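Local atomic coordinates of oligopeptide-binding protein oppA (Lactococcus lactis subsp. cremoris, PDB entry 3FTO), a protein that serves as the peptide-binding component of the OppABCDF ABC transporter, which takes up oligopeptides and is needed for growth in milk. Residues 97-102 against 168-173; 244-249 against 565-570; 328-333 against 531-536. All blocks are in the same frame, centred on the assembly; numbering follows the deposited sequence.

Contact 1: residues 97-102 against 168-173; sequences TATITL and GKVIKV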
loop_
_atom_site.group_PDB
_atom_site.type_symbol
_atom_site.label_atom_id
_atom_site.label_comp_id
_atom_site.label_asym_id
_atom_site.label_seq_id
_atom_site.Cartn_x
_atom_site.Cartn_y
_atom_site.Cartn_z
ATOM N N THR A 97 -17.385 -17.496 -10.742
ATOM C CA THR A 97 -17.848 -16.243 -11.242
ATOM C C THR A 97 -17.906 -15.143 -10.205
ATOM O O THR A 97 -18.178 -15.366 -9.053
ATOM C CB THR A 97 -19.230 -16.391 -11.849
ATOM O OG1 THR A 97 -19.138 -17.159 -13.035
ATOM C CG2 THR A 97 -19.746 -15.079 -12.221
ATOM N N ALA A 98 -17.667 -13.932 -10.670
ATOM C CA ALA A 98 -17.892 -12.750 -9.880
ATOM C C ALA A 98 -18.994 -11.964 -10.537
ATOM O O ALA A 98 -18.958 -11.701 -11.719
ATOM C CB ALA A 98 -16.665 -11.944 -9.796
ATOM N N THR A 99 -19.985 -11.603 -9.756
ATOM C CA THR A 99 -21.069 -10.808 -10.283
ATOM C C THR A 99 -21.078 -9.373 -9.762
ATOM O O THR A 99 -21.181 -9.131 -8.584
ATOM C CB THR A 99 -22.405 -11.484 -10.025
ATOM O OG1 THR A 99 -22.362 -12.816 -10.515
ATOM C CG2 THR A 99 -23.455 -10.783 -10.726
ATOM N N ILE A 100 -20.964 -8.432 -10.677
ATOM C CA ILE A 100 -20.970 -7.044 -10.320
ATOM C C ILE A 100 -22.331 -6.464 -10.659
ATOM O O ILE A 100 -22.788 -6.566 -11.770
ATOM C CB ILE A 100 -19.847 -6.263 -11.040
ATOM C CG1 ILE A 100 -18.455 -6.753 -10.650
ATOM C CG2 ILE A 100 -19.922 -4.816 -10.708
ATOM C CD1 ILE A 100 -18.135 -8.150 -11.037
ATOM N N THR A 101 -22.994 -5.887 -9.671
ATOM C CA THR A 101 -24.255 -5.202 -9.888
ATOM C C THR A 101 -24.145 -3.734 -9.577
ATOM O O THR A 101 -23.974 -3.335 -8.450
ATOM C CB THR A 101 -25.371 -5.799 -9.035
ATOM O OG1 THR A 101 -25.424 -7.187 -9.255
ATOM C CG2 THR A 101 -26.710 -5.213 -9.383
ATOM N N LEU A 102 -24.232 -2.946 -10.623
ATOM C CA LEU A 102 -24.253 -1.508 -10.516
ATOM C C LEU A 102 -25.600 -1.037 -10.013
ATOM O O LEU A 102 -26.619 -1.622 -10.314
ATOM C CB LEU A 102 -23.914 -0.857 -11.853
ATOM C CG LEU A 102 -22.662 -1.342 -12.569
ATOM C CD1 LEU A 102 -22.720 -0.943 -14.034
ATOM C CD2 LEU A 102 -21.405 -0.822 -11.888
ATOM N N GLY A 168 -27.293 -2.654 -19.654
ATOM C CA GLY A 168 -27.721 -3.191 -18.391
ATOM C C GLY A 168 -26.832 -2.814 -17.236
ATOM O O GLY A 168 -25.803 -2.208 -17.414
ATOM N N LYS A 169 -27.255 -3.207 -16.049
ATOM C CA LYS A 169 -26.554 -2.945 -14.811
ATOM C C LYS A 169 -25.718 -4.089 -14.220
ATOM O O LYS A 169 -25.148 -3.947 -13.170
ATOM C CB LYS A 169 -27.567 -2.522 -13.767
ATOM C CG LYS A 169 -28.230 -1.238 -14.043
ATOM C CD LYS A 169 -27.289 -0.117 -13.843
ATOM C CE LYS A 169 -27.947 1.178 -14.126
ATOM N NZ LYS A 169 -27.138 2.260 -13.587
ATOM N N VAL A 170 -25.688 -5.226 -14.879
ATOM C CA VAL A 170 -25.048 -6.401 -14.337
ATOM C C VAL A 170 -23.894 -6.927 -15.188
ATOM O O VAL A 170 -23.980 -6.999 -16.374
ATOM C CB VAL A 170 -26.086 -7.507 -14.076
ATOM C CG1 VAL A 170 -25.451 -8.696 -13.453
ATOM C CG2 VAL A 170 -27.152 -6.992 -13.204
ATOM N N ILE A 171 -22.802 -7.283 -14.556
ATOM C CA ILE A 171 -21.703 -7.849 -15.282
ATOM C C ILE A 171 -21.301 -9.163 -14.714
ATOM O O ILE A 171 -21.204 -9.298 -13.536
ATOM C CB ILE A 171 -20.466 -6.945 -15.261
ATOM C CG1 ILE A 171 -20.821 -5.524 -15.669
ATOM C CG2 ILE A 171 -19.413 -7.509 -16.161
ATOM C CD1 ILE A 171 -21.154 -4.637 -14.508
ATOM N N LYS A 172 -21.039 -10.139 -15.558
ATOM C CA LYS A 172 -20.528 -11.402 -15.062
ATOM C C LYS A 172 -19.094 -11.596 -15.473
ATOM O O LYS A 172 -18.739 -11.412 -16.615
ATOM C CB LYS A 172 -21.351 -12.579 -15.550
ATOM C CG LYS A 172 -22.641 -12.734 -14.893
ATOM C CD LYS A 172 -22.473 -13.143 -13.499
ATOM C CE LYS A 172 -23.809 -13.534 -12.932
ATOM N NZ LYS A 172 -24.442 -14.555 -13.765
ATOM N N VAL A 173 -18.279 -11.987 -14.517
ATOM C CA VAL A 173 -16.877 -12.218 -14.767
ATOM C C VAL A 173 -16.447 -13.630 -14.479
ATOM O O VAL A 173 -16.498 -14.094 -13.367
ATOM C CB VAL A 173 -16.015 -11.268 -13.962
ATOM C CG1 VAL A 173 -14.579 -11.512 -14.251
ATOM C CG2 VAL A 173 -16.373 -9.852 -14.275
#
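Strands 97-102 and 170-173 pair antiparallel, with their axes 4.8 Å apart at closest approach and 164° between their directions. A98 faces V173 and I100 faces I171 in hydrogen-bonded pairs. In each pair both residues give an N-H and take one; I171 N to I100 O, at 2.9 Å, is typical. T99 with K172 lies between them and T101 with V170 follows I100; both are non-hydrogen-bonded pairs. L102 N adds a bond to K169 O at 2.9 Å, just before the second strand begins. K169 NZ goes to the carbonyl of R103 and, in a salt bridge, to E113.

A98, I100, I171 and V173 share one face, and it is apolar. CD1 of I171 lies 4.0 Å from I100 CG2 and equally near L102 CD1, so this methyl bridges two neighbours. I100 CD1 reaches V173 CG2 at 4.1 Å. Y119 of helix 116-127 covers I100 and I171.

The other face carries T99, T101, V170 and K172. The bend at chi2 lays K172 over T97 and T99: CD meets T97 CG2 at 3.6 Å and CE lies by T99. The two strands form the central pair of a four-stranded antiparallel sheet, which packs its apolar face on a helix.

Contact 2: residues 244-249 against 565-570; sequences WGEKPK and WSEIGV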
loop_
_atom_site.group_PDB
_atom_site.type_symbol
_atom_site.label_atom_id
_atom_site.label_comp_id
_atom_site.label_asym_id
_atom_site.label_seq_id
_atom_site.Cartn_x
_atom_site.Cartn_y
_atom_site.Cartn_z
ATOM N N TRP A 244 -25.585 9.165 -6.609
ATOM C CA TRP A 244 -26.561 8.216 -6.080
ATOM C C TRP A 244 -26.770 8.416 -4.603
ATOM O O TRP A 244 -27.812 8.185 -4.079
ATOM C CB TRP A 244 -26.125 6.753 -6.348
ATOM C CG TRP A 244 -24.762 6.346 -5.815
ATOM C CD1 TRP A 244 -23.597 6.434 -6.471
ATOM C CD2 TRP A 244 -24.450 5.815 -4.525
ATOM N NE1 TRP A 244 -22.578 6.001 -5.693
ATOM C CE2 TRP A 244 -23.079 5.606 -4.488
ATOM C CE3 TRP A 244 -25.199 5.504 -3.391
ATOM C CZ2 TRP A 244 -22.441 5.106 -3.381
ATOM C CZ3 TRP A 244 -24.556 5.016 -2.306
ATOM C CH2 TRP A 244 -23.199 4.815 -2.307
ATOM N N GLY A 245 -25.710 8.824 -3.954
ATOM C CA GLY A 245 -25.591 8.817 -2.525
ATOM C C GLY A 245 -26.043 10.043 -1.792
ATOM O O GLY A 245 -26.825 10.810 -2.265
ATOM N N GLU A 246 -25.517 10.187 -0.601
ATOM C CA GLU A 246 -25.839 11.284 0.256
ATOM C C GLU A 246 -25.301 12.561 -0.336
ATOM O O GLU A 246 -24.133 12.641 -0.629
ATOM C CB GLU A 246 -25.166 11.044 1.602
ATOM C CG GLU A 246 -25.786 11.782 2.788
ATOM C CD GLU A 246 -24.981 11.602 4.055
ATOM O OE1 GLU A 246 -24.111 10.720 4.088
ATOM O OE2 GLU A 246 -25.216 12.328 5.024
ATOM N N LYS A 247 -26.147 13.564 -0.486
ATOM C CA LYS A 247 -25.711 14.861 -0.982
ATOM C C LYS A 247 -24.722 15.551 -0.025
ATOM O O LYS A 247 -24.921 15.562 1.166
ATOM C CB LYS A 247 -26.928 15.728 -1.240
ATOM C CG LYS A 247 -26.654 17.195 -1.282
ATOM C CD LYS A 247 -27.890 18.003 -1.546
ATOM C CE LYS A 247 -28.574 17.557 -2.813
ATOM N NZ LYS A 247 -29.975 18.018 -2.850
ATOM N N PRO A 248 -23.641 16.103 -0.553
ATOM C CA PRO A 248 -22.584 16.681 0.289
ATOM C C PRO A 248 -23.004 17.935 1.042
ATOM O O PRO A 248 -23.851 18.654 0.574
ATOM C CB PRO A 248 -21.467 17.008 -0.708
ATOM C CG PRO A 248 -21.948 16.587 -2.024
ATOM C CD PRO A 248 -23.392 16.356 -1.973
ATOM N N LYS A 249 -22.454 18.160 2.219
ATOM C CA LYS A 249 -22.664 19.413 2.915
ATOM C C LYS A 249 -22.051 20.624 2.238
ATOM O O LYS A 249 -22.664 21.649 2.169
ATOM C CB LYS A 249 -22.169 19.351 4.352
ATOM C CG LYS A 249 -22.598 18.170 5.113
ATOM C CD LYS A 249 -22.640 18.448 6.564
ATOM C CE LYS A 249 -22.981 17.206 7.318
ATOM N NZ LYS A 249 -23.873 17.365 8.460
ATOM N N TRP A 565 -16.402 12.397 2.215
ATOM C CA TRP A 565 -16.521 13.569 1.378
ATOM C C TRP A 565 -17.907 14.183 1.461
ATOM O O TRP A 565 -18.021 15.367 1.502
ATOM C CB TRP A 565 -16.146 13.281 -0.071
ATOM C CG TRP A 565 -14.762 12.937 -0.234
ATOM C CD1 TRP A 565 -14.287 11.799 -0.706
ATOM C CD2 TRP A 565 -13.637 13.737 0.098
ATOM N NE1 TRP A 565 -12.948 11.811 -0.706
ATOM C CE2 TRP A 565 -12.515 12.999 -0.211
ATOM C CE3 TRP A 565 -13.474 15.015 0.622
ATOM C CZ2 TRP A 565 -11.254 13.470 -0.006
ATOM C CZ3 TRP A 565 -12.238 15.478 0.810
ATOM C CH2 TRP A 565 -11.137 14.714 0.505
ATOM N N SER A 566 -18.951 13.373 1.467
ATOM C CA SER A 566 -20.294 13.858 1.708
ATOM C C SER A 566 -20.575 14.361 3.127
ATOM O O SER A 566 -21.311 15.294 3.328
ATOM C CB SER A 566 -21.311 12.810 1.295
ATOM O OG SER A 566 -21.111 12.431 -0.028
ATOM N N GLU A 567 -20.033 13.651 4.094
ATOM C CA GLU A 567 -20.166 13.941 5.505
ATOM C C GLU A 567 -19.482 15.204 5.945
ATOM O O GLU A 567 -19.925 15.846 6.853
ATOM C CB GLU A 567 -19.708 12.761 6.341
ATOM C CG GLU A 567 -20.689 12.337 7.381
ATOM C CD GLU A 567 -21.991 11.832 6.814
ATOM O OE1 GLU A 567 -21.950 10.917 5.980
ATOM O OE2 GLU A 567 -23.057 12.321 7.221
ATOM N N ILE A 568 -18.380 15.517 5.294
ATOM C CA ILE A 568 -17.507 16.586 5.722
ATOM C C ILE A 568 -18.062 17.979 5.608
ATOM O O ILE A 568 -18.672 18.324 4.641
ATOM C CB ILE A 568 -16.125 16.485 5.083
ATOM C CG1 ILE A 568 -15.110 17.173 5.950
ATOM C CG2 ILE A 568 -16.108 17.089 3.737
ATOM C CD1 ILE A 568 -13.747 16.713 5.695
ATOM N N GLY A 569 -17.808 18.751 6.653
ATOM C CA GLY A 569 -18.363 20.059 6.882
ATOM C C GLY A 569 -17.426 21.018 7.581
ATOM O O GLY A 569 -16.343 20.651 7.931
ATOM N N VAL A 570 -17.865 22.256 7.752
ATOM C CA VAL A 570 -17.162 23.272 8.494
ATOM C C VAL A 570 -18.093 23.945 9.480
ATOM O O VAL A 570 -19.239 24.150 9.219
ATOM C CB VAL A 570 -16.497 24.335 7.591
ATOM C CG1 VAL A 570 -15.601 23.713 6.644
ATOM C CG2 VAL A 570 -17.501 25.134 6.861
#
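S566 lies against the loop of E246 and P248, its CA 3.9 Å from the CA of P248. Its CB sits 3.4 Å from E246 O. Its OG, anti to the carbonyl carbon (chi1 -55°), donates to that same E246 O at 3.1 Å, tilted 21° from the carbonyl plane. Its backbone O accepts from K249 N at 3.3 Å, and P248 CA makes a CA-H...O contact with it. The loop is thus held at two points, one on each side of P248.

K249 starts beside I568 O at CB and runs back to the helix end, where CE lies 3.4 Å from E567 O. Its NZ stays 5.3 Å from E567 OE2. E246 extends to the carboxylate of E567. OE1 of E246 and OE1 of E567 are 2.9 Å apart, both acceptors, with the two carboxylate planes turned 44° apart. A proton on one of them is likely. With an alanine in place of E567, the K249 ammonium would probably lose its nearby opposite charge and a gap would open beside the E246 carboxylate.

The contact joins the loop between strands 234-239 and 252-258 to the end of helix 564-567, where the chain turns into strand 569-570 near the C-terminus of this solute-binding protein.

Contact 3: residues 328-333 against 531-536; sequences QDQNVR and NKKAYV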
loop_
_atom_site.group_PDB
_atom_site.type_symbol
_atom_site.label_atom_id
_atom_site.label_comp_id
_atom_site.label_asym_id
_atom_site.label_seq_id
_atom_site.Cartn_x
_atom_site.Cartn_y
_atom_site.Cartn_z
ATOM N N GLN A 328 22.978 -18.530 7.215
ATOM C CA GLN A 328 22.307 -19.774 6.960
ATOM C C GLN A 328 21.917 -20.463 8.245
ATOM O O GLN A 328 21.062 -21.300 8.237
ATOM C CB GLN A 328 23.143 -20.701 6.108
ATOM C CG GLN A 328 23.279 -20.305 4.684
ATOM C CD GLN A 328 21.987 -20.299 3.909
ATOM O OE1 GLN A 328 20.952 -20.681 4.393
ATOM N NE2 GLN A 328 22.066 -19.891 2.692
ATOM N N ASP A 329 22.559 -20.105 9.342
ATOM C CA ASP A 329 22.219 -20.669 10.637
ATOM C C ASP A 329 21.091 -19.874 11.242
ATOM O O ASP A 329 21.180 -18.684 11.364
ATOM C CB ASP A 329 23.426 -20.710 11.598
ATOM C CG ASP A 329 24.600 -21.460 11.032
ATOM O OD1 ASP A 329 24.387 -22.342 10.209
ATOM O OD2 ASP A 329 25.749 -21.190 11.395
ATOM N N GLN A 330 20.044 -20.571 11.632
ATOM C CA GLN A 330 18.862 -19.990 12.235
ATOM C C GLN A 330 19.161 -19.281 13.548
ATOM O O GLN A 330 18.559 -18.298 13.837
ATOM C CB GLN A 330 17.773 -21.051 12.416
ATOM C CG GLN A 330 16.511 -20.558 13.070
ATOM C CD GLN A 330 15.376 -21.537 13.017
ATOM O OE1 GLN A 330 14.746 -21.798 14.004
ATOM N NE2 GLN A 330 15.118 -22.077 11.862
ATOM N N ASN A 331 20.075 -19.796 14.344
ATOM C CA ASN A 331 20.431 -19.134 15.575
ATOM C C ASN A 331 21.056 -17.787 15.307
ATOM O O ASN A 331 20.823 -16.843 16.019
ATOM C CB ASN A 331 21.346 -19.989 16.443
ATOM C CG ASN A 331 20.599 -21.041 17.212
ATOM O OD1 ASN A 331 19.637 -21.602 16.734
ATOM N ND2 ASN A 331 21.058 -21.325 18.399
ATOM N N VAL A 332 21.874 -17.742 14.273
ATOM C CA VAL A 332 22.503 -16.518 13.836
ATOM C C VAL A 332 21.506 -15.495 13.340
ATOM O O VAL A 332 21.627 -14.362 13.644
ATOM C CB VAL A 332 23.591 -16.773 12.765
ATOM C CG1 VAL A 332 24.242 -15.506 12.354
ATOM C CG2 VAL A 332 24.613 -17.749 13.268
ATOM N N ARG A 333 20.528 -15.906 12.563
ATOM C CA ARG A 333 19.493 -14.989 12.138
ATOM C C ARG A 333 18.661 -14.478 13.304
ATOM O O ARG A 333 18.324 -13.331 13.346
ATOM C CB ARG A 333 18.596 -15.605 11.077
ATOM C CG ARG A 333 19.297 -16.238 9.945
ATOM C CD ARG A 333 18.388 -16.486 8.783
ATOM N NE ARG A 333 17.429 -17.546 9.041
ATOM C CZ ARG A 333 17.684 -18.842 8.955
ATOM N NH1 ARG A 333 18.879 -19.267 8.599
ATOM N NH2 ARG A 333 16.739 -19.716 9.218
ATOM N N ASN A 531 8.733 -15.526 11.518
ATOM C CA ASN A 531 9.492 -15.022 12.635
ATOM C C ASN A 531 10.443 -16.023 13.232
ATOM O O ASN A 531 11.548 -15.683 13.531
ATOM C CB ASN A 531 8.587 -14.452 13.711
ATOM C CG ASN A 531 8.096 -13.098 13.375
ATOM O OD1 ASN A 531 8.518 -12.522 12.414
ATOM N ND2 ASN A 531 7.181 -12.597 14.139
ATOM N N LYS A 532 9.991 -17.251 13.411
ATOM C CA LYS A 532 10.825 -18.291 13.930
ATOM C C LYS A 532 11.999 -18.659 13.024
ATOM O O LYS A 532 13.106 -18.782 13.475
ATOM C CB LYS A 532 9.992 -19.513 14.277
ATOM C CG LYS A 532 10.771 -20.768 14.406
ATOM C CD LYS A 532 9.892 -21.976 14.396
ATOM C CE LYS A 532 9.073 -22.033 13.152
ATOM N NZ LYS A 532 8.545 -23.373 12.943
ATOM N N LYS A 533 11.727 -18.817 11.747
ATOM C CA LYS A 533 12.749 -18.998 10.749
ATOM C C LYS A 533 13.648 -17.804 10.590
ATOM O O LYS A 533 14.813 -17.937 10.439
ATOM C CB LYS A 533 12.140 -19.399 9.425
ATOM C CG LYS A 533 11.701 -20.808 9.454
ATOM C CD LYS A 533 10.644 -21.112 8.482
ATOM C CE LYS A 533 10.123 -22.527 8.675
ATOM N NZ LYS A 533 11.185 -23.511 8.816
ATOM N N ALA A 534 13.076 -16.626 10.645
ATOM C CA ALA A 534 13.819 -15.409 10.558
ATOM C C ALA A 534 14.679 -15.265 9.299
ATOM O O ALA A 534 15.771 -14.781 9.361
ATOM C CB ALA A 534 14.625 -15.204 11.802
ATOM N N TYR A 535 14.168 -15.678 8.160
ATOM C CA TYR A 535 14.811 -15.353 6.897
ATOM C C TYR A 535 14.780 -13.845 6.684
ATOM O O TYR A 535 15.671 -13.283 6.106
ATOM C CB TYR A 535 14.195 -16.086 5.713
ATOM C CG TYR A 535 14.138 -17.573 5.856
ATOM C CD1 TYR A 535 15.273 -18.312 6.037
ATOM C CD2 TYR A 535 12.948 -18.240 5.774
ATOM C CE1 TYR A 535 15.218 -19.636 6.155
ATOM C CE2 TYR A 535 12.890 -19.568 5.892
ATOM C CZ TYR A 535 14.026 -20.262 6.076
ATOM O OH TYR A 535 13.953 -21.589 6.198
ATOM N N VAL A 536 13.707 -13.231 7.149
ATOM C CA VAL A 536 13.527 -11.806 7.250
ATOM C C VAL A 536 12.967 -11.496 8.642
ATOM O O VAL A 536 12.337 -12.324 9.231
ATOM C CB VAL A 536 12.587 -11.237 6.152
ATOM C CG1 VAL A 536 13.053 -11.575 4.812
ATOM C CG2 VAL A 536 11.184 -11.675 6.344
#
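Hydrogen bonds from R333 dominate this contact. Its NE and NH2 both donate to K533 O, a side-on grip by two nitrogens on one oxygen. NE reaches K533 O at 3.0 Å and NH2 reaches it at 2.9 Å. K533 O lies close to the guanidinium plane, 12° out of it. Both nitrogens come from the same face of the carbonyl plane. A weak bond also runs from NE to A534 O. The bend at chi3 (-71°) turns the guanidinium toward these carbonyls. On its other side, NH1 donates to L327 O and weakly to Q328 O. These bonds fix the rotation of the group. K532 O accepts from Q334 NE2.

Contacts over flat faces come next. Y535 CE1 stands 3.4 Å above one face of the guanidinium, offset toward its rim. The ring plane is only 23° from the guanidinium plane. Q330 CA lies over the opposite face, so the group is sandwiched between its own helix and the tyrosine. K533 CB covers one face of the Y535 ring. The Y535 hydroxyl and K533 NZ both turn to D498, by a hydrogen bond and a salt bridge.

Van der Waals contacts complete the set. R333 CB meets A534 CB at 4.1 Å. R333 CD is 3.2 Å from A534 O. The extended Q330 side chain lies along the end of the other helix, its NE2 4.0 Å from K533 CA.

A534 has positive phi and is the first residue to leave the helix. An arginine from the first turn of helix 330-339 therefore binds carbonyls at the C-terminal end of helix 516-533, where the helix dipole would probably favour a positive group. The contact joins two helices just before strand 536-553 begins.

All three contacts lie about 26 to 27 Å from the chain's centre, and each mixes buried with partly exposed residues. Contact 1 alone pairs strands; it combines regular backbone bonds with an apolar face. Contact 2 is the most exposed, a loop against a helix end, with two acids close together. Contact 3 also involves a helix end, but a buried arginine supplies its bonds. Contacts 1 and 2 are neighbours, their nearest atoms about 9 Å apart. Contact 3 lies across the chain's centre from contact 2, with centres 51 Å apart, yet in sequence it nests inside it. No helix or strand is shared, but strand 569-570 of contact 2 pairs with strand 536-553, which starts at the end of contact 3.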